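Local coordinates for protein exopolygalacturonase (Yersinia enterocolitica, PDB 2UVF) that probably hydrolyses the polygalacturonate of pectin from its chain ends, as an exo-acting family 28 glycoside hydrolase with a parallel beta-helix fold, at residues 383-388 against 405-410; 419-424 against 446-451. All blocks are in the same frame, centred on the assembly; numbering follows the deposited sequence.

Interaction 1. Residues 383-388 against 405-410; sequences IEFGNS and INFAAG. With ADA (alpha-D-galactopyranuronic acid), chain C.
Ile383 to Gly386 and Ile405 to Ala408 run side by side as parallel strands, residue facing residue. Backbone bonds pass to and fro between them: Asn406 N gives to Ile383 O (3.0 Å), Phe385 N to Asn406 O (2.8 Å) and Ala408 N to Phe385 O (2.7 Å). Just beyond the strand ends Asn387 N continues the pattern by reaching Ala408 O. Several of these carbonyls also receive a CA-H, as where Phe407 CA lies 3.3 Å from Phe385 O. The pairing is a step between successive coils of the right-handed parallel beta-helix of family 28, and the two faces serve different ends. The inner face is apolar. The rings of Phe385 and Phe407 are nearly parallel, at 18°, but slid so far that they barely overlap; Phe385 CD2 meets Phe407 CE1 at 3.4 Å, while Ile405 CG2 sits at the edge of the Phe385 ring. Outward lies the sugar pocket. With its CG anti to the backbone N (chi1 -178°), Asn406 presents OD1 to the galacturonic acid, accepting a hydrogen bond from O3 (2.7 Å). Glu384 extends alongside, its CD 3.3 Å from the same O3, and Ala408 CB lies near the same hydroxyl.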
ATOM      1  N   ILE A 383      -1.615  -0.889   3.391  1.00 28.66           N
ATOM      2  CA  ILE A 383      -0.626   0.087   3.823  1.00 29.32           C
ATOM      3  C   ILE A 383      -1.209   1.482   3.684  1.00 29.76           C
ATOM      4  O   ILE A 383      -1.676   1.861   2.604  1.00 29.71           O
ATOM      5  CB  ILE A 383       0.722  -0.012   3.033  1.00 29.90           C
ATOM      6  CG1 ILE A 383       1.310  -1.443   3.075  1.00 29.08           C
ATOM      7  CG2 ILE A 383       1.738   1.015   3.593  1.00 29.98           C
ATOM      8  CD1 ILE A 383       2.485  -1.712   2.133  1.00 30.15           C
ATOM      9  N   GLU A 384      -1.205   2.235   4.786  1.00 29.50           N
ATOM     10  CA  GLU A 384      -1.493   3.670   4.735  1.00 28.94           C
ATOM     11  C   GLU A 384      -0.207   4.469   4.649  1.00 28.60           C
ATOM     12  O   GLU A 384       0.713   4.217   5.418  1.00 28.38           O
ATOM     13  CB  GLU A 384      -2.270   4.135   5.970  1.00 28.73           C
ATOM     14  CG  GLU A 384      -3.652   3.602   6.047  1.00 28.60           C
ATOM     15  CD  GLU A 384      -4.395   4.107   7.239  1.00 27.92           C
ATOM     16  OE1 GLU A 384      -3.820   4.863   8.047  1.00 30.39           O
ATOM     17  OE2 GLU A 384      -5.573   3.757   7.363  1.00 29.38           O
ATOM     18  N   PHE A 385      -0.156   5.411   3.702  1.00 28.54           N
ATOM     19  CA  PHE A 385       0.893   6.414   3.643  1.00 28.97           C
ATOM     20  C   PHE A 385       0.257   7.776   3.992  1.00 29.08           C
ATOM     21  O   PHE A 385      -0.680   8.229   3.332  1.00 28.68           O
ATOM     22  CB  PHE A 385       1.590   6.428   2.277  1.00 28.88           C
ATOM     23  CG  PHE A 385       2.441   5.208   1.997  1.00 30.09           C
ATOM     24  CD1 PHE A 385       3.594   4.956   2.744  1.00 30.12           C
ATOM     25  CD2 PHE A 385       2.097   4.320   0.967  1.00 29.86           C
ATOM     26  CE1 PHE A 385       4.387   3.823   2.495  1.00 29.68           C
ATOM     27  CE2 PHE A 385       2.883   3.190   0.705  1.00 28.97           C
ATOM     28  CZ  PHE A 385       4.035   2.945   1.472  1.00 29.67           C
ATOM     29  N   GLY A 386       0.743   8.397   5.068  1.00 29.36           N
ATOM     30  CA  GLY A 386       0.141   9.626   5.585  1.00 29.41           C
ATOM     31  C   GLY A 386       1.133  10.752   5.791  1.00 29.54           C
ATOM     32  O   GLY A 386       2.024  10.659   6.648  1.00 29.58           O
ATOM     33  N   ASN A 387       0.983  11.818   5.009  1.00 29.60           N
ATOM     34  CA  ASN A 387       1.896  12.980   5.073  1.00 30.85           C
ATOM     35  C   ASN A 387       3.358  12.550   5.034  1.00 30.84           C
ATOM     36  O   ASN A 387       4.210  13.113   5.733  1.00 30.99           O
ATOM     37  CB  ASN A 387       1.606  13.875   6.311  1.00 30.37           C
ATOM     38  CG  ASN A 387       0.226  14.499   6.264  1.00 31.48           C
ATOM     39  OD1 ASN A 387       0.065  15.631   5.813  1.00 32.29           O
ATOM     40  ND2 ASN A 387      -0.789  13.742   6.685  1.00 31.55           N
ATOM     41  N   SER A 388       3.627  11.547   4.193  1.00 31.04           N
ATOM     42  CA  SER A 388       4.944  10.935   4.066  1.00 31.27           C
ATOM     43  C   SER A 388       5.615  11.339   2.759  1.00 32.02           C
ATOM     44  O   SER A 388       5.000  11.957   1.892  1.00 31.46           O
ATOM     45  CB  SER A 388       4.829   9.410   4.172  1.00 31.00           C
ATOM     46  OG  SER A 388       4.342   9.050   5.442  1.00 30.34           O
ATOM     47  N   ILE A 405      -3.558   0.080  -1.001  1.00 26.60           N
ATOM     48  CA  ILE A 405      -2.614   1.138  -0.689  1.00 27.03           C
ATOM     49  C   ILE A 405      -3.406   2.441  -0.647  1.00 28.00           C
ATOM     50  O   ILE A 405      -4.106   2.796  -1.603  1.00 27.28           O
ATOM     51  CB  ILE A 405      -1.413   1.225  -1.685  1.00 27.65           C
ATOM     52  CG1 ILE A 405      -0.649  -0.101  -1.730  1.00 27.01           C
ATOM     53  CG2 ILE A 405      -0.462   2.397  -1.322  1.00 25.59           C
ATOM     54  CD1 ILE A 405       0.237  -0.242  -2.965  1.00 26.49           C
ATOM     55  N   ASN A 406      -3.332   3.113   0.500  1.00 28.05           N
ATOM     56  CA  ASN A 406      -4.042   4.359   0.686  1.00 28.46           C
ATOM     57  C   ASN A 406      -3.061   5.500   0.907  1.00 28.43           C
ATOM     58  O   ASN A 406      -2.049   5.326   1.583  1.00 28.22           O
ATOM     59  CB  ASN A 406      -4.974   4.246   1.894  1.00 28.59           C
ATOM     60  CG  ASN A 406      -5.788   5.497   2.107  1.00 28.06           C
ATOM     61  OD1 ASN A 406      -5.398   6.390   2.854  1.00 28.07           O
ATOM     62  ND2 ASN A 406      -6.909   5.580   1.430  1.00 26.60           N
ATOM     63  N   PHE A 407      -3.361   6.662   0.338  1.00 28.51           N
ATOM     64  CA  PHE A 407      -2.557   7.879   0.594  1.00 28.54           C
ATOM     65  C   PHE A 407      -3.398   8.932   1.264  1.00 28.43           C
ATOM     66  O   PHE A 407      -4.491   9.227   0.816  1.00 28.54           O
ATOM     67  CB  PHE A 407      -1.944   8.433  -0.686  1.00 27.91           C
ATOM     68  CG  PHE A 407      -1.025   7.474  -1.361  1.00 28.53           C
ATOM     69  CD1 PHE A 407       0.282   7.326  -0.921  1.00 25.83           C
ATOM     70  CD2 PHE A 407      -1.476   6.701  -2.439  1.00 27.74           C
ATOM     71  CE1 PHE A 407       1.129   6.428  -1.548  1.00 28.18           C
ATOM     72  CE2 PHE A 407      -0.632   5.806  -3.066  1.00 28.65           C
ATOM     73  CZ  PHE A 407       0.673   5.656  -2.613  1.00 27.24           C
ATOM     74  N   ALA A 408      -2.888   9.470   2.357  1.00 29.27           N
ATOM     75  CA  ALA A 408      -3.613  10.466   3.139  1.00 30.24           C
ATOM     76  C   ALA A 408      -2.737  11.713   3.331  1.00 30.95           C
ATOM     77  O   ALA A 408      -1.523  11.601   3.486  1.00 29.86           O
ATOM     78  CB  ALA A 408      -3.989   9.890   4.482  1.00 29.65           C
ATOM     79  N   ALA A 409      -3.366  12.887   3.359  1.00 32.50           N
ATOM     80  CA  ALA A 409      -2.623  14.134   3.564  1.00 34.35           C
ATOM     81  C   ALA A 409      -3.281  15.141   4.535  1.00 35.35           C
ATOM     82  O   ALA A 409      -2.935  16.326   4.547  1.00 36.03           O
ATOM     83  CB  ALA A 409      -2.304  14.769   2.240  1.00 33.99           C
ATOM     84  N   GLY A 410      -4.191  14.653   5.374  1.00 36.63           N
ATOM     85  CA  GLY A 410      -4.837  15.487   6.378  1.00 38.11           C
ATOM     86  C   GLY A 410      -6.181  15.984   5.884  1.00 39.75           C
ATOM     87  O   GLY A 410      -6.608  15.660   4.776  1.00 39.84           O
TER
HETATM   88  C1  ADA C   2      -9.230   7.592   6.132  1.00 48.63           C
HETATM   89  C2  ADA C   2      -7.837   7.693   5.477  1.00 49.10           C
HETATM   90  C3  ADA C   2      -6.950   6.597   6.099  1.00 48.76           C
HETATM   91  C4  ADA C   2      -6.857   6.792   7.644  1.00 47.80           C
HETATM   92  C5  ADA C   2      -8.275   6.763   8.257  1.00 46.90           C
HETATM   93  C6  ADA C   2      -8.423   6.971   9.789  1.00 46.04           C
HETATM   94  O2  ADA C   2      -7.920   7.574   4.043  1.00 46.13           O
HETATM   95  O3  ADA C   2      -5.663   6.577   5.486  1.00 50.89           O
HETATM   96  O4  ADA C   2      -6.194   8.016   7.979  1.00 46.13           O
HETATM   97  O5  ADA C   2      -9.153   7.719   7.589  1.00 47.28           O
HETATM   98  O6B ADA C   2      -9.285   7.801  10.155  1.00 45.16           O
HETATM   99  O6A ADA C   2      -7.703   6.303  10.571  1.00 43.57           O

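Interaction 2. Residues 419-424 against 446-451; sequences EPMKGA and AWIEDI
Successive coils of the parallel beta-helix meet where Met421 to Ala424 pair with Ile448 to Ile451, and Pro420 leads into the strand over Ala446 and Trp447. Pro420 CB rests against Ala446 O (3.1 Å). The backbone then takes over: Met421 N bonds to Trp447 O, bent at hydrogen (130°), and Met421 O receives Glu449 N at 2.8 Å. Next, Gly423 N reaches Glu449 O and Ala424 N reaches Asp450 O, both at 3.0 Å. Bonds from two consecutive N-H groups to two consecutive carbonyls depart from regular parallel pairing; with positive phi at both Gly423 and Asp450, they are consistent with each coil turning a corner here. On the inner face Ala424 CB touches Ile451 CD1 (3.6 Å), and Met421 CB lies against Ile448 CG1. The other face is polar. Lys422 stretches out fully and passes aslant two acids with its methylenes: CD is 3.3 Å from Glu449 OE2, CE 3.2 Å from Asp450 OD2. Its NZ stays 4.5 Å from Asp450 OD2, beyond a salt bridge, though the opposite charges probably attract. Glu449 CG is wedged between backbone N and carbonyl carbon (chi1 68°), which swings the carboxylate over Lys422 and Pro420. Its OE1 forms a salt bridge with Arg478, whose guanidinium also makes a cation-pi contact with Trp447, while Asp450 OD1 is bonded by Asn479.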
ATOM      1  N   GLU A 419       3.548  18.226   6.088  1.00 46.58           N
ATOM      2  CA  GLU A 419       4.045  17.945   4.735  1.00 44.79           C
ATOM      3  C   GLU A 419       2.973  17.451   3.775  1.00 43.29           C
ATOM      4  O   GLU A 419       2.047  16.757   4.181  1.00 43.22           O
ATOM      5  CB  GLU A 419       5.006  16.784   4.833  1.00 45.32           C
ATOM      6  CG  GLU A 419       6.463  17.075   4.960  1.00 45.76           C
ATOM      7  CD  GLU A 419       7.203  15.781   5.189  1.00 46.60           C
ATOM      8  OE1 GLU A 419       8.444  15.806   5.248  1.00 46.23           O
ATOM      9  OE2 GLU A 419       6.520  14.728   5.324  1.00 47.63           O
ATOM     10  N   PRO A 420       3.121  17.749   2.473  1.00 42.14           N
ATOM     11  CA  PRO A 420       2.252  17.013   1.573  1.00 40.38           C
ATOM     12  C   PRO A 420       2.685  15.527   1.514  1.00 38.64           C
ATOM     13  O   PRO A 420       3.851  15.209   1.811  1.00 37.39           O
ATOM     14  CB  PRO A 420       2.453  17.729   0.239  1.00 40.60           C
ATOM     15  CG  PRO A 420       3.801  18.305   0.320  1.00 41.35           C
ATOM     16  CD  PRO A 420       4.003  18.686   1.750  1.00 41.82           C
ATOM     17  N   MET A 421       1.726  14.637   1.213  1.00 36.68           N
ATOM     18  CA  MET A 421       2.024  13.246   0.863  1.00 34.88           C
ATOM     19  C   MET A 421       2.658  13.268  -0.545  1.00 35.18           C
ATOM     20  O   MET A 421       1.944  13.367  -1.549  1.00 34.48           O
ATOM     21  CB  MET A 421       0.727  12.413   0.934  1.00 34.20           C
ATOM     22  CG  MET A 421       0.815  10.914   0.597  1.00 30.19           C
ATOM     23  SD  MET A 421       1.963   9.937   1.571  1.00 29.99           S
ATOM     24  CE  MET A 421       3.277   9.668   0.363  1.00 23.87           C
ATOM     25  N   LYS A 422       3.994  13.201  -0.610  1.00 35.25           N
ATOM     26  CA  LYS A 422       4.731  13.470  -1.857  1.00 36.02           C
ATOM     27  C   LYS A 422       5.752  12.387  -2.227  1.00 35.39           C
ATOM     28  O   LYS A 422       6.698  12.141  -1.487  1.00 36.06           O
ATOM     29  CB  LYS A 422       5.414  14.862  -1.779  1.00 36.53           C
ATOM     30  CG  LYS A 422       6.326  15.215  -2.956  1.00 37.62           C
ATOM     31  CD  LYS A 422       6.956  16.623  -2.866  1.00 37.06           C
ATOM     32  CE  LYS A 422       8.025  16.758  -3.978  1.00 40.29           C
ATOM     33  NZ  LYS A 422       8.959  17.956  -3.890  1.00 41.34           N
ATOM     34  N   GLY A 423       5.567  11.746  -3.375  1.00 34.61           N
ATOM     35  CA  GLY A 423       6.533  10.742  -3.860  1.00 33.71           C
ATOM     36  C   GLY A 423       6.240   9.286  -3.522  1.00 33.20           C
ATOM     37  O   GLY A 423       6.725   8.757  -2.510  1.00 33.06           O
ATOM     38  N   ALA A 424       5.462   8.621  -4.377  1.00 31.95           N
ATOM     39  CA  ALA A 424       5.150   7.190  -4.177  1.00 30.46           C
ATOM     40  C   ALA A 424       5.434   6.368  -5.443  1.00 29.22           C
ATOM     41  O   ALA A 424       5.098   6.767  -6.536  1.00 28.42           O
ATOM     42  CB  ALA A 424       3.715   7.031  -3.767  1.00 29.79           C
ATOM     43  N   ALA A 446      -3.205  18.301   2.852  1.00 38.92           N
ATOM     44  CA  ALA A 446      -1.909  18.907   2.508  1.00 39.15           C
ATOM     45  C   ALA A 446      -1.434  18.612   1.073  1.00 39.46           C
ATOM     46  O   ALA A 446      -0.320  18.991   0.695  1.00 40.07           O
ATOM     47  CB  ALA A 446      -0.827  18.511   3.526  1.00 39.03           C
ATOM     48  N   TRP A 447      -2.288  17.967   0.278  1.00 39.50           N
ATOM     49  CA  TRP A 447      -1.962  17.512  -1.087  1.00 39.55           C
ATOM     50  C   TRP A 447      -1.357  16.103  -1.130  1.00 38.29           C
ATOM     51  O   TRP A 447      -0.476  15.763  -0.348  1.00 38.23           O
ATOM     52  CB  TRP A 447      -1.075  18.517  -1.859  1.00 40.33           C
ATOM     53  CG  TRP A 447      -1.831  19.743  -2.339  1.00 41.67           C
ATOM     54  CD1 TRP A 447      -1.809  20.994  -1.779  1.00 42.51           C
ATOM     55  CD2 TRP A 447      -2.730  19.829  -3.465  1.00 42.31           C
ATOM     56  NE1 TRP A 447      -2.631  21.847  -2.483  1.00 42.15           N
ATOM     57  CE2 TRP A 447      -3.206  21.162  -3.521  1.00 42.66           C
ATOM     58  CE3 TRP A 447      -3.178  18.911  -4.424  1.00 42.33           C
ATOM     59  CZ2 TRP A 447      -4.109  21.599  -4.500  1.00 42.36           C
ATOM     60  CZ3 TRP A 447      -4.071  19.345  -5.401  1.00 42.09           C
ATOM     61  CH2 TRP A 447      -4.526  20.679  -5.432  1.00 42.26           C
ATOM     62  N   ILE A 448      -1.875  15.292  -2.044  1.00 37.15           N
ATOM     63  CA  ILE A 448      -1.267  14.013  -2.405  1.00 36.06           C
ATOM     64  C   ILE A 448      -0.695  14.166  -3.806  1.00 35.37           C
ATOM     65  O   ILE A 448      -1.390  14.608  -4.724  1.00 35.16           O
ATOM     66  CB  ILE A 448      -2.296  12.835  -2.350  1.00 36.29           C
ATOM     67  CG1 ILE A 448      -2.804  12.638  -0.911  1.00 35.00           C
ATOM     68  CG2 ILE A 448      -1.671  11.537  -2.919  1.00 35.33           C
ATOM     69  CD1 ILE A 448      -4.199  12.077  -0.794  1.00 31.52           C
ATOM     70  N   GLU A 449       0.573  13.816  -3.986  1.00 34.51           N
ATOM     71  CA  GLU A 449       1.222  14.168  -5.237  1.00 34.34           C
ATOM     72  C   GLU A 449       2.437  13.308  -5.582  1.00 34.12           C
ATOM     73  O   GLU A 449       3.063  12.714  -4.705  1.00 33.23           O
ATOM     74  CB  GLU A 449       1.630  15.646  -5.192  1.00 34.24           C
ATOM     75  CG  GLU A 449       2.738  15.938  -4.182  1.00 34.19           C
ATOM     76  CD  GLU A 449       2.887  17.420  -3.848  1.00 34.58           C
ATOM     77  OE1 GLU A 449       2.030  18.240  -4.264  1.00 34.83           O
ATOM     78  OE2 GLU A 449       3.869  17.743  -3.157  1.00 33.32           O
ATOM     79  N   ASP A 450       2.763  13.293  -6.877  1.00 34.22           N
ATOM     80  CA  ASP A 450       3.928  12.593  -7.411  1.00 34.22           C
ATOM     81  C   ASP A 450       3.828  11.098  -7.139  1.00 32.54           C
ATOM     82  O   ASP A 450       4.745  10.515  -6.571  1.00 31.84           O
ATOM     83  CB  ASP A 450       5.255  13.137  -6.841  1.00 35.47           C
ATOM     84  CG  ASP A 450       5.397  14.672  -6.940  1.00 39.56           C
ATOM     85  OD1 ASP A 450       4.650  15.350  -7.698  1.00 42.19           O
ATOM     86  OD2 ASP A 450       6.311  15.195  -6.241  1.00 44.91           O
ATOM     87  N   ILE A 451       2.718  10.503  -7.573  1.00 31.31           N
ATOM     88  CA  ILE A 451       2.391   9.090  -7.353  1.00 30.08           C
ATOM     89  C   ILE A 451       2.505   8.335  -8.684  1.00 29.84           C
ATOM     90  O   ILE A 451       1.835   8.688  -9.656  1.00 28.55           O
ATOM     91  CB  ILE A 451       0.918   8.915  -6.802  1.00 30.01           C
ATOM     92  CG1 ILE A 451       0.581   9.866  -5.622  1.00 30.25           C
ATOM     93  CG2 ILE A 451       0.608   7.468  -6.456  1.00 30.38           C
ATOM     94  CD1 ILE A 451       1.472   9.741  -4.346  1.00 32.92           C
TER

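How the interactions relate
Ala409 of interaction 1 meets Ala446 of interaction 2, its O and the alanine N 2.6 Å apart in a probable hydrogen bond, and a second one probably joins Ser388 O to Lys422 N at 3.0 Å. The centres of the two interactions lie about 9 Å apart, and the strands 405-408 and 421-427 follow each other in the chain, so the beta-helix places the sugar pocket next to the wall built by interaction 2. Phe407 of interaction 1 projects into the interior and packs against Met421, Ala424, Ile448 and Ile451 of interaction 2. The sugar is bound directly by interaction 1, together with His355 and Arg240; in interaction 2 the side chain of Ile448 remains about 8 Å from a galacturonic acid.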